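Local coordinates for alpha-1,2-mannosidase (Bacteroides thetaiotaomicron, PDB 2WW2), which acts as an inverting, calcium-dependent alpha-mannosidase of glycoside hydrolase family 92, probably cleaving alpha-1,2-linked mannose, at residues 380-385 / 422-427; 367-372 / 409-414; 428-433 / 453-458; 334-339 / 448-453. One frame throughout, in Å; residues are numbered along the deposited sequence.

Interaction 1 of 4, residues 380-385 / 422-427; sequences IGNNSV and VGRDGF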
# COMPACT_ATOMS: atom_id res chain seq x y z
N ILE A 380 28.22 6.83 -1.62
CA ILE A 380 28.96 5.96 -2.52
C ILE A 380 29.39 6.71 -3.78
O ILE A 380 29.02 7.88 -3.99
CB ILE A 380 28.09 4.75 -2.97
CG1 ILE A 380 26.91 5.25 -3.82
CG2 ILE A 380 27.62 3.90 -1.75
CD1 ILE A 380 26.03 4.11 -4.34
N GLY A 381 30.17 6.03 -4.62
CA GLY A 381 30.45 6.54 -5.97
C GLY A 381 31.78 7.26 -6.10
O GLY A 381 32.50 7.45 -5.11
N ASN A 382 32.10 7.67 -7.33
CA ASN A 382 33.31 8.44 -7.61
C ASN A 382 32.89 9.71 -8.34
O ASN A 382 33.44 10.07 -9.39
CB ASN A 382 34.27 7.62 -8.50
CG ASN A 382 34.89 6.43 -7.77
OD1 ASN A 382 35.03 6.42 -6.52
ND2 ASN A 382 35.27 5.44 -8.52
N ASN A 383 31.88 10.39 -7.80
CA ASN A 383 31.35 11.53 -8.51
C ASN A 383 32.21 12.80 -8.43
O ASN A 383 31.94 13.78 -9.14
CB ASN A 383 29.89 11.75 -8.12
CG ASN A 383 29.04 10.55 -8.46
OD1 ASN A 383 28.45 9.90 -7.57
ND2 ASN A 383 29.02 10.19 -9.74
N SER A 384 33.25 12.77 -7.61
CA SER A 384 34.30 13.77 -7.71
C SER A 384 34.73 13.90 -9.19
O SER A 384 35.02 15.00 -9.69
CB SER A 384 35.51 13.36 -6.87
OG SER A 384 35.93 12.04 -7.22
N VAL A 385 34.82 12.76 -9.86
CA VAL A 385 35.25 12.73 -11.26
C VAL A 385 34.27 13.51 -12.13
O VAL A 385 34.66 14.26 -13.04
CB VAL A 385 35.35 11.27 -11.73
CG1 VAL A 385 35.62 11.22 -13.22
CG2 VAL A 385 36.47 10.55 -10.92
N VAL A 422 35.79 6.70 0.32
CA VAL A 422 36.92 7.48 -0.20
C VAL A 422 37.76 6.59 -1.12
O VAL A 422 38.38 5.62 -0.67
CB VAL A 422 37.83 8.07 0.92
CG1 VAL A 422 39.00 8.86 0.32
CG2 VAL A 422 37.01 8.96 1.89
N GLY A 423 37.80 6.94 -2.40
CA GLY A 423 38.32 6.02 -3.41
C GLY A 423 37.19 5.12 -3.87
O GLY A 423 36.03 5.53 -3.88
N ARG A 424 37.50 3.87 -4.23
CA ARG A 424 36.52 2.99 -4.83
C ARG A 424 36.36 1.67 -4.07
O ARG A 424 37.13 0.73 -4.27
CB ARG A 424 36.87 2.69 -6.30
CG ARG A 424 35.84 1.79 -7.02
CD ARG A 424 36.13 1.69 -8.53
NE ARG A 424 35.65 2.89 -9.23
CZ ARG A 424 35.37 2.94 -10.53
NH1 ARG A 424 35.55 1.87 -11.31
NH2 ARG A 424 34.92 4.07 -11.06
N ASP A 425 35.36 1.61 -3.22
CA ASP A 425 35.10 0.38 -2.48
C ASP A 425 34.77 -0.75 -3.47
O ASP A 425 33.90 -0.60 -4.34
CB ASP A 425 33.93 0.59 -1.51
CG ASP A 425 33.83 -0.50 -0.47
OD1 ASP A 425 34.87 -1.13 -0.16
OD2 ASP A 425 32.71 -0.72 0.05
N GLY A 426 35.47 -1.87 -3.33
CA GLY A 426 35.25 -3.01 -4.21
C GLY A 426 35.95 -2.96 -5.56
O GLY A 426 35.58 -3.70 -6.47
N PHE A 427 36.97 -2.12 -5.71
CA PHE A 427 37.54 -1.91 -7.04
C PHE A 427 38.19 -3.18 -7.59
O PHE A 427 38.18 -3.42 -8.79
CB PHE A 427 38.52 -0.72 -7.08
CG PHE A 427 39.81 -0.97 -6.38
CD1 PHE A 427 40.88 -1.51 -7.07
CD2 PHE A 427 39.94 -0.68 -5.04
CE1 PHE A 427 42.07 -1.75 -6.42
CE2 PHE A 427 41.13 -0.91 -4.39
CZ PHE A 427 42.20 -1.45 -5.09

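Interaction 2 of 4, residues 367-372 / 409-414; sequences MPEWAS and IHQTQA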
# COMPACT_ATOMS: atom_id res chain seq x y z
N MET A 367 40.73 12.20 -3.80
CA MET A 367 39.74 13.25 -3.98
C MET A 367 38.59 13.01 -3.00
O MET A 367 38.27 11.86 -2.67
CB MET A 367 39.20 13.26 -5.40
CG MET A 367 40.26 13.55 -6.46
SD MET A 367 39.53 13.76 -8.10
CE MET A 367 39.19 12.05 -8.54
N PRO A 368 37.96 14.09 -2.53
CA PRO A 368 36.85 13.88 -1.61
C PRO A 368 35.59 13.40 -2.35
O PRO A 368 35.46 13.63 -3.56
CB PRO A 368 36.61 15.27 -1.02
CG PRO A 368 37.11 16.23 -2.07
CD PRO A 368 38.22 15.51 -2.81
N GLU A 369 34.69 12.74 -1.61
CA GLU A 369 33.39 12.36 -2.14
C GLU A 369 32.33 13.00 -1.22
O GLU A 369 31.54 13.81 -1.69
CB GLU A 369 33.23 10.84 -2.25
CG GLU A 369 34.24 10.15 -3.20
CD GLU A 369 34.09 10.54 -4.66
OE1 GLU A 369 33.10 11.22 -5.00
OE2 GLU A 369 34.98 10.20 -5.49
N TRP A 370 32.36 12.66 0.06
CA TRP A 370 31.66 13.45 1.10
C TRP A 370 32.74 14.11 1.96
O TRP A 370 33.63 13.43 2.48
CB TRP A 370 30.76 12.55 1.97
CG TRP A 370 29.31 12.99 1.96
CD1 TRP A 370 28.25 12.33 1.40
CD2 TRP A 370 28.78 14.22 2.51
NE1 TRP A 370 27.08 13.07 1.59
CE2 TRP A 370 27.38 14.22 2.27
CE3 TRP A 370 29.34 15.29 3.22
CZ2 TRP A 370 26.55 15.27 2.68
CZ3 TRP A 370 28.52 16.35 3.61
CH2 TRP A 370 27.13 16.33 3.34
N ALA A 371 32.68 15.44 2.10
CA ALA A 371 33.65 16.20 2.89
C ALA A 371 32.91 17.08 3.88
O ALA A 371 31.97 17.79 3.49
CB ALA A 371 34.51 17.09 1.97
N SER A 372 33.36 17.06 5.13
CA SER A 372 32.80 17.95 6.15
C SER A 372 33.61 17.91 7.46
O SER A 372 33.28 17.17 8.38
CB SER A 372 31.34 17.57 6.45
OG SER A 372 30.73 18.52 7.33
N ILE A 409 42.13 8.37 -12.05
CA ILE A 409 42.48 6.97 -12.14
C ILE A 409 42.73 6.38 -10.75
O ILE A 409 42.30 5.26 -10.45
CB ILE A 409 43.73 6.74 -13.05
CG1 ILE A 409 43.38 7.08 -14.50
CG2 ILE A 409 44.20 5.30 -12.95
CD1 ILE A 409 44.58 7.10 -15.42
N HIS A 410 43.45 7.12 -9.90
CA HIS A 410 43.76 6.63 -8.55
C HIS A 410 42.48 6.41 -7.73
O HIS A 410 42.34 5.44 -6.98
CB HIS A 410 44.71 7.58 -7.82
CG HIS A 410 44.90 7.25 -6.37
ND1 HIS A 410 45.76 6.26 -5.93
CD2 HIS A 410 44.34 7.78 -5.26
CE1 HIS A 410 45.71 6.19 -4.61
NE2 HIS A 410 44.86 7.11 -4.18
N GLN A 411 41.53 7.31 -7.91
CA GLN A 411 40.25 7.22 -7.22
C GLN A 411 39.52 5.90 -7.56
O GLN A 411 38.72 5.39 -6.77
CB GLN A 411 39.37 8.43 -7.58
CG GLN A 411 38.18 8.68 -6.64
CD GLN A 411 38.59 9.35 -5.34
OE1 GLN A 411 39.78 9.51 -5.05
NE2 GLN A 411 37.59 9.76 -4.55
N THR A 412 39.81 5.34 -8.73
CA THR A 412 39.14 4.11 -9.16
C THR A 412 40.01 2.88 -8.92
O THR A 412 39.56 1.76 -9.13
CB THR A 412 38.84 4.14 -10.67
OG1 THR A 412 40.08 4.03 -11.40
CG2 THR A 412 38.12 5.43 -11.08
N GLN A 413 41.27 3.09 -8.52
CA GLN A 413 42.21 1.98 -8.39
C GLN A 413 42.77 1.84 -6.98
O GLN A 413 43.78 1.15 -6.76
CB GLN A 413 43.36 2.16 -9.38
CG GLN A 413 42.89 2.10 -10.83
CD GLN A 413 42.43 0.71 -11.23
OE1 GLN A 413 41.26 0.49 -11.57
NE2 GLN A 413 43.34 -0.24 -11.18
N ALA A 414 42.12 2.51 -6.04
CA ALA A 414 42.50 2.44 -4.63
C ALA A 414 41.30 2.82 -3.77
O ALA A 414 40.32 3.37 -4.26
CB ALA A 414 43.66 3.38 -4.34

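Interaction 3 of 4, residues 428-433 / 453-458; sequences EYYDKL and YADWCI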
# COMPACT_ATOMS: atom_id res chain seq x y z
N GLU A 428 38.75 -3.98 -6.70
CA GLU A 428 39.42 -5.20 -7.14
C GLU A 428 38.42 -6.15 -7.79
O GLU A 428 38.65 -6.63 -8.89
CB GLU A 428 40.14 -5.89 -5.98
CG GLU A 428 41.12 -5.00 -5.25
CD GLU A 428 40.56 -4.39 -3.96
OE1 GLU A 428 39.37 -3.94 -3.92
OE2 GLU A 428 41.34 -4.37 -2.98
N TYR A 429 37.30 -6.41 -7.10
CA TYR A 429 36.23 -7.23 -7.68
C TYR A 429 35.72 -6.63 -8.99
O TYR A 429 35.53 -7.31 -9.98
CB TYR A 429 35.03 -7.30 -6.73
CG TYR A 429 35.15 -8.29 -5.59
CD1 TYR A 429 35.41 -9.63 -5.82
CD2 TYR A 429 34.94 -7.88 -4.27
CE1 TYR A 429 35.50 -10.54 -4.78
CE2 TYR A 429 35.01 -8.77 -3.23
CZ TYR A 429 35.30 -10.09 -3.48
OH TYR A 429 35.36 -10.97 -2.44
N TYR A 430 35.42 -5.34 -8.96
CA TYR A 430 34.85 -4.67 -10.14
C TYR A 430 35.75 -4.83 -11.37
O TYR A 430 35.26 -5.10 -12.47
CB TYR A 430 34.63 -3.20 -9.80
CG TYR A 430 34.12 -2.32 -10.91
CD1 TYR A 430 32.76 -2.13 -11.10
CD2 TYR A 430 35.01 -1.63 -11.76
CE1 TYR A 430 32.28 -1.30 -12.10
CE2 TYR A 430 34.54 -0.78 -12.76
CZ TYR A 430 33.17 -0.63 -12.93
OH TYR A 430 32.65 0.20 -13.90
N ASP A 431 37.05 -4.64 -11.18
CA ASP A 431 38.00 -4.75 -12.29
C ASP A 431 38.07 -6.19 -12.81
O ASP A 431 38.20 -6.43 -14.01
CB ASP A 431 39.40 -4.28 -11.87
CG ASP A 431 39.51 -2.75 -11.77
OD1 ASP A 431 38.63 -2.05 -12.31
OD2 ASP A 431 40.47 -2.25 -11.17
N LYS A 432 37.96 -7.15 -11.89
CA LYS A 432 38.07 -8.56 -12.28
C LYS A 432 36.78 -9.09 -12.89
O LYS A 432 36.80 -9.83 -13.87
CB LYS A 432 38.43 -9.40 -11.06
CG LYS A 432 38.51 -10.92 -11.33
N LEU A 433 35.65 -8.72 -12.30
CA LEU A 433 34.38 -9.37 -12.61
C LEU A 433 33.49 -8.57 -13.54
O LEU A 433 32.59 -9.12 -14.16
CB LEU A 433 33.60 -9.62 -11.32
CG LEU A 433 34.18 -10.51 -10.22
CD1 LEU A 433 33.23 -10.53 -9.02
CD2 LEU A 433 34.45 -11.93 -10.76
N TYR A 453 29.37 4.80 -14.61
CA TYR A 453 29.25 6.21 -14.98
C TYR A 453 30.57 6.99 -14.79
O TYR A 453 31.00 7.76 -15.68
CB TYR A 453 28.13 6.88 -14.16
CG TYR A 453 28.15 8.40 -14.28
CD1 TYR A 453 27.87 9.03 -15.48
CD2 TYR A 453 28.45 9.21 -13.17
CE1 TYR A 453 27.88 10.43 -15.58
CE2 TYR A 453 28.47 10.58 -13.26
CZ TYR A 453 28.18 11.19 -14.46
OH TYR A 453 28.21 12.55 -14.56
N ALA A 454 31.21 6.81 -13.64
CA ALA A 454 32.46 7.51 -13.39
C ALA A 454 33.51 7.05 -14.40
O ALA A 454 34.33 7.84 -14.86
CB ALA A 454 32.96 7.25 -11.95
N ASP A 455 33.50 5.77 -14.74
CA ASP A 455 34.46 5.28 -15.70
C ASP A 455 34.19 5.87 -17.09
O ASP A 455 35.13 6.19 -17.83
CB ASP A 455 34.44 3.74 -15.73
CG ASP A 455 35.03 3.14 -14.47
OD1 ASP A 455 35.87 3.82 -13.83
OD2 ASP A 455 34.67 1.99 -14.13
N TRP A 456 32.92 6.01 -17.45
CA TRP A 456 32.58 6.72 -18.70
C TRP A 456 33.15 8.16 -18.64
O TRP A 456 33.75 8.64 -19.61
CB TRP A 456 31.06 6.69 -18.95
CG TRP A 456 30.63 7.56 -20.08
CD1 TRP A 456 30.54 7.21 -21.41
CD2 TRP A 456 30.25 8.93 -20.00
NE1 TRP A 456 30.12 8.29 -22.16
CE2 TRP A 456 29.93 9.36 -21.31
CE3 TRP A 456 30.13 9.84 -18.94
CZ2 TRP A 456 29.51 10.66 -21.59
CZ3 TRP A 456 29.72 11.13 -19.22
CH2 TRP A 456 29.42 11.53 -20.54
N CYS A 457 32.99 8.85 -17.50
CA CYS A 457 33.54 10.23 -17.40
C CYS A 457 35.06 10.24 -17.62
O CYS A 457 35.59 11.11 -18.30
CB CYS A 457 33.27 10.86 -16.03
SG CYS A 457 31.55 11.23 -15.74
N ILE A 458 35.76 9.27 -17.03
CA ILE A 458 37.22 9.23 -17.17
C ILE A 458 37.61 8.93 -18.61
O ILE A 458 38.58 9.51 -19.13
CB ILE A 458 37.87 8.21 -16.21
CG1 ILE A 458 37.70 8.71 -14.76
CG2 ILE A 458 39.37 8.00 -16.55
CD1 ILE A 458 38.03 7.62 -13.69

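Interaction 4 of 4, residues 334-339 / 448-453; sequences TFRAVH and TLEYAY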
# COMPACT_ATOMS: atom_id res chain seq x y z
N THR A 334 25.38 16.15 -5.18
CA THR A 334 25.50 17.45 -5.86
C THR A 334 26.06 17.40 -7.30
O THR A 334 25.99 18.39 -8.00
CB THR A 334 26.30 18.46 -5.00
OG1 THR A 334 27.63 17.96 -4.81
CG2 THR A 334 25.61 18.66 -3.64
N PHE A 335 26.61 16.27 -7.75
CA PHE A 335 27.10 16.21 -9.13
C PHE A 335 25.96 16.28 -10.14
O PHE A 335 26.16 16.67 -11.29
CB PHE A 335 27.92 14.93 -9.39
CG PHE A 335 27.09 13.73 -9.84
CD1 PHE A 335 26.70 13.59 -11.16
CD2 PHE A 335 26.75 12.72 -8.93
CE1 PHE A 335 25.94 12.47 -11.57
CE2 PHE A 335 26.02 11.59 -9.34
CZ PHE A 335 25.60 11.48 -10.66
N ARG A 336 24.77 15.88 -9.72
CA ARG A 336 23.64 15.66 -10.64
C ARG A 336 23.11 16.97 -11.24
O ARG A 336 22.81 17.03 -12.44
CB ARG A 336 22.50 14.87 -9.95
CG ARG A 336 22.95 13.45 -9.48
CD ARG A 336 22.03 12.75 -8.47
NE ARG A 336 22.79 11.72 -7.74
CZ ARG A 336 22.95 10.46 -8.15
NH1 ARG A 336 22.40 10.06 -9.29
NH2 ARG A 336 23.66 9.60 -7.43
N ALA A 337 22.98 18.01 -10.42
CA ALA A 337 22.40 19.26 -10.93
C ALA A 337 23.00 20.51 -10.30
O ALA A 337 23.04 21.56 -10.94
CB ALA A 337 20.86 19.25 -10.73
N VAL A 338 23.41 20.43 -9.04
CA VAL A 338 23.94 21.61 -8.33
C VAL A 338 25.24 22.11 -9.01
O VAL A 338 25.36 23.27 -9.39
CB VAL A 338 24.19 21.30 -6.81
CG1 VAL A 338 25.02 22.41 -6.17
CG2 VAL A 338 22.83 21.15 -6.06
N HIS A 339 26.23 21.24 -9.15
CA HIS A 339 27.46 21.68 -9.81
C HIS A 339 27.26 22.02 -11.27
O HIS A 339 27.84 22.98 -11.76
CB HIS A 339 28.61 20.71 -9.54
CG HIS A 339 29.11 20.82 -8.14
ND1 HIS A 339 29.98 21.82 -7.74
CD2 HIS A 339 28.79 20.13 -7.01
CE1 HIS A 339 30.21 21.70 -6.44
NE2 HIS A 339 29.50 20.69 -5.98
N THR A 448 28.25 -0.44 -8.41
CA THR A 448 28.60 -0.80 -9.78
C THR A 448 28.03 0.23 -10.75
O THR A 448 28.72 0.67 -11.69
CB THR A 448 28.02 -2.19 -10.14
OG1 THR A 448 28.52 -3.18 -9.24
CG2 THR A 448 28.40 -2.59 -11.56
N LEU A 449 26.77 0.60 -10.56
CA LEU A 449 26.14 1.56 -11.45
C LEU A 449 26.79 2.95 -11.39
O LEU A 449 27.00 3.61 -12.42
CB LEU A 449 24.62 1.62 -11.20
CG LEU A 449 23.88 0.30 -11.50
CD1 LEU A 449 22.50 0.22 -10.81
CD2 LEU A 449 23.74 0.03 -13.01
N GLU A 450 27.12 3.41 -10.19
CA GLU A 450 27.83 4.68 -10.05
C GLU A 450 29.23 4.59 -10.70
O GLU A 450 29.70 5.55 -11.32
CB GLU A 450 27.98 5.05 -8.56
CG GLU A 450 26.65 5.29 -7.82
CD GLU A 450 26.07 6.69 -8.05
OE1 GLU A 450 26.83 7.57 -8.51
OE2 GLU A 450 24.85 6.93 -7.77
N TYR A 451 29.88 3.45 -10.56
CA TYR A 451 31.24 3.30 -11.09
C TYR A 451 31.28 3.25 -12.63
O TYR A 451 32.22 3.78 -13.24
CB TYR A 451 31.91 2.03 -10.56
CG TYR A 451 32.08 1.95 -9.05
CD1 TYR A 451 31.93 3.07 -8.24
CD2 TYR A 451 32.40 0.74 -8.46
CE1 TYR A 451 32.09 2.97 -6.85
CE2 TYR A 451 32.58 0.63 -7.08
CZ TYR A 451 32.41 1.75 -6.29
OH TYR A 451 32.57 1.65 -4.93
N ALA A 452 30.30 2.59 -13.25
CA ALA A 452 30.25 2.54 -14.72
C ALA A 452 30.14 3.96 -15.29
O ALA A 452 30.75 4.30 -16.31
CB ALA A 452 29.08 1.67 -15.18
N TYR A 453 29.37 4.80 -14.61
CA TYR A 453 29.25 6.21 -14.98
C TYR A 453 30.57 6.99 -14.79
O TYR A 453 31.00 7.76 -15.68
CB TYR A 453 28.13 6.88 -14.16
CG TYR A 453 28.15 8.40 -14.28
CD1 TYR A 453 27.87 9.03 -15.48
CD2 TYR A 453 28.45 9.21 -13.17
CE1 TYR A 453 27.88 10.43 -15.58
CE2 TYR A 453 28.47 10.58 -13.26
CZ TYR A 453 28.18 11.19 -14.46
OH TYR A 453 28.21 12.55 -14.56
O HOH W 1 22.74 7.15 -9.49

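Interaction 1 of 4, residues 380-385 / 422-427
The guanidinium of Arg424 is gripped from two sides. Its NE and NH2 edge faces the side-chain amide of Asn382, and NH2 also forms a salt bridge with Asp455 of helix 444-465. Asn382 CG lies in the guanidinium plane, 3.9 Å from Arg424 NE. The amide and guanidinium planes are only 9° apart, so two flat groups meet edge on, while the side chains as a whole cross at about a right angle.

Arg424 CG is anti to the backbone N (chi1 -178°) and the chain bends at chi3 (-79°), which lays the guanidinium beside the Asn382 amide. The ring of Tyr430 adds a cation-pi contact. Gly423, which has a positive phi, presents its carbonyl to the amide. Arg424 then opens a type II turn to Phe427, with Gly426 in the third position.

The contact joins the start of helix 383-393 to the loop before helix 427-433, in the catalytic domain, an (alpha/alpha)6 barrel in this family. All the touching residues are buried. A buried arginine with a carboxylate partner probably stays charged, and the flat amide beside it would help to fix how the guanidinium is turned.

Interaction 2 of 4, residues 367-372 / 409-414
In the (alpha/alpha)6 barrel of the family 92 catalytic domain, Gln411 of helix 401-413 reaches the chain segment that leads into the short edge strand 370-371. Its amide binds both backbone polar atoms of one residue, Met367. Met367 N donates to Gln411 OE1 at 3.1 Å, a rather bent bond (137°). In return Gln411 NE2 donates to Met367 O at 2.9 Å. In both bonds the donor sits above the carbonyl plane and not on a lone pair.

NE2 has a second acceptor, Glu369 OE2, at 2.8 Å. Both amide hydrogens are therefore used, which fixes the rotation of the amide. Glu369 and Gln411 approach from opposite directions, and the bond comes in on the anti side of the carboxylate oxygen. Glu369 OE2 also takes a hydrogen bond from Ser384 OG of helix 383-393, so this buried oxygen serves two helices.

Gln411 gets there with CG anti to its own N (chi1 -163°) and a bend at chi2 (78°). Beside the polar group the Met367 side chain curls round at chi3. Its terminal methyl CE rests 3.7 Å from Gln411 CB.

Interaction 3 of 4, residues 428-433 / 453-458
Tyr430 and Asp455 span the space between helices 427-433 and 444-465, whose backbones stay well apart: Tyr430 CA and Asp455 CA are 11.4 Å from each other. Regular helical bonds hold both frames, such as Leu433 N to Tyr429 O at 2.7 Å and Ile458 N to Ala454 O at 3.0 Å.

Only these two side chains bridge the gap, each coming from its own helix in the opposite direction. Tyr430 OH donates to Asp455 OD2 at 2.7 Å. OD2 is met on its anti side, with the hydroxyl 20° out of the carboxylate plane. Seen from the tyrosine, OD2 lies at the ring edge near the ring plane, 3.1 Å from Tyr430 CE2. Ring and carboxylate planes are turned 50° from each other. Tyr430 CG is anti to the backbone N (chi1 176°), which sends the ring straight out from its helix toward Asp455.

Both groups are buried and have further partners. Tyr430 OH is also hydrogen-bonded to Asn480 ND2, and the other oxygen of Asp455, OD1, is held by Arg424. Two bonds thus fix the tyrosine hydroxyl, and each carboxylate oxygen has a donor. Those donors probably keep the aspartate ionised.

Just after Asp455 on helix 444-465, Trp456 touches Tyr475 of helix 468-475, Cys457 packs on Val389 of helix 383-393, and Ile458 packs on Leu405 and Met408 of helix 401-413. The short helix 427-433 is tied to this helical layer of the catalytic domain through its tyrosine.

Interaction 4 of 4, residues 334-339 / 448-453
Arg336 and Glu450 form a buried salt bridge, with Arg336 NH2 2.9 Å from Glu450 OE2 and an N-H...O angle of 150°. The bond uses the syn lone pair of OE2 and lies in the guanidinium plane, yet the guanidinium and carboxylate planes stand 80° apart, so this is a single-oxygen contact and not a flat two-bond pairing. A water closes the gap beside it, accepting from Arg336 NH1 at 2.9 Å and donating to Glu450 OE2 at 2.7 Å. Arg336 NE is bonded to Trp332 O, which helps to fix the guanidinium.

Phe335 lies next to this pair. Its CE2 sits 3.4 Å above the centre of the Arg336 guanidinium. Phe335 CE1 reaches Tyr453 CE2 at 3.6 Å. The two rings are near parallel (27°) but slid apart, with centroids 5.3 Å from each other, and so barely overlap. Tyr453 OH is anchored elsewhere, to Pro647 O and Ser386 OG.

The contact joins the turn before helix 338-345 to helix 444-465. It ties two helical parts, over 100 residues apart in sequence, within the catalytic domain, which in this family is an (alpha/alpha)6 barrel.

Overall arrangement
All four contacts lie in the catalytic domain, on the same side of the chain's centre. Interactions 1 and 2 are closest, their centres about 6 Å apart. Glu369 and Ser384 join them, as does Arg424 N with Ala414 O, 2.9 Å apart. Interaction 1 passes to interaction 3 through Arg424, with centres about 10 Å apart. It meets interaction 4 where Tyr451 OH lies 2.7 Å from Asp425 O. Interactions 3 and 4 both use helix 444-465; Tyr453 lies in both segments but makes contact only in interaction 4. Interactions 2 and 4 do not touch, their nearest atoms being about 6 Å apart. None of these segments supplies a residue to either sodium site.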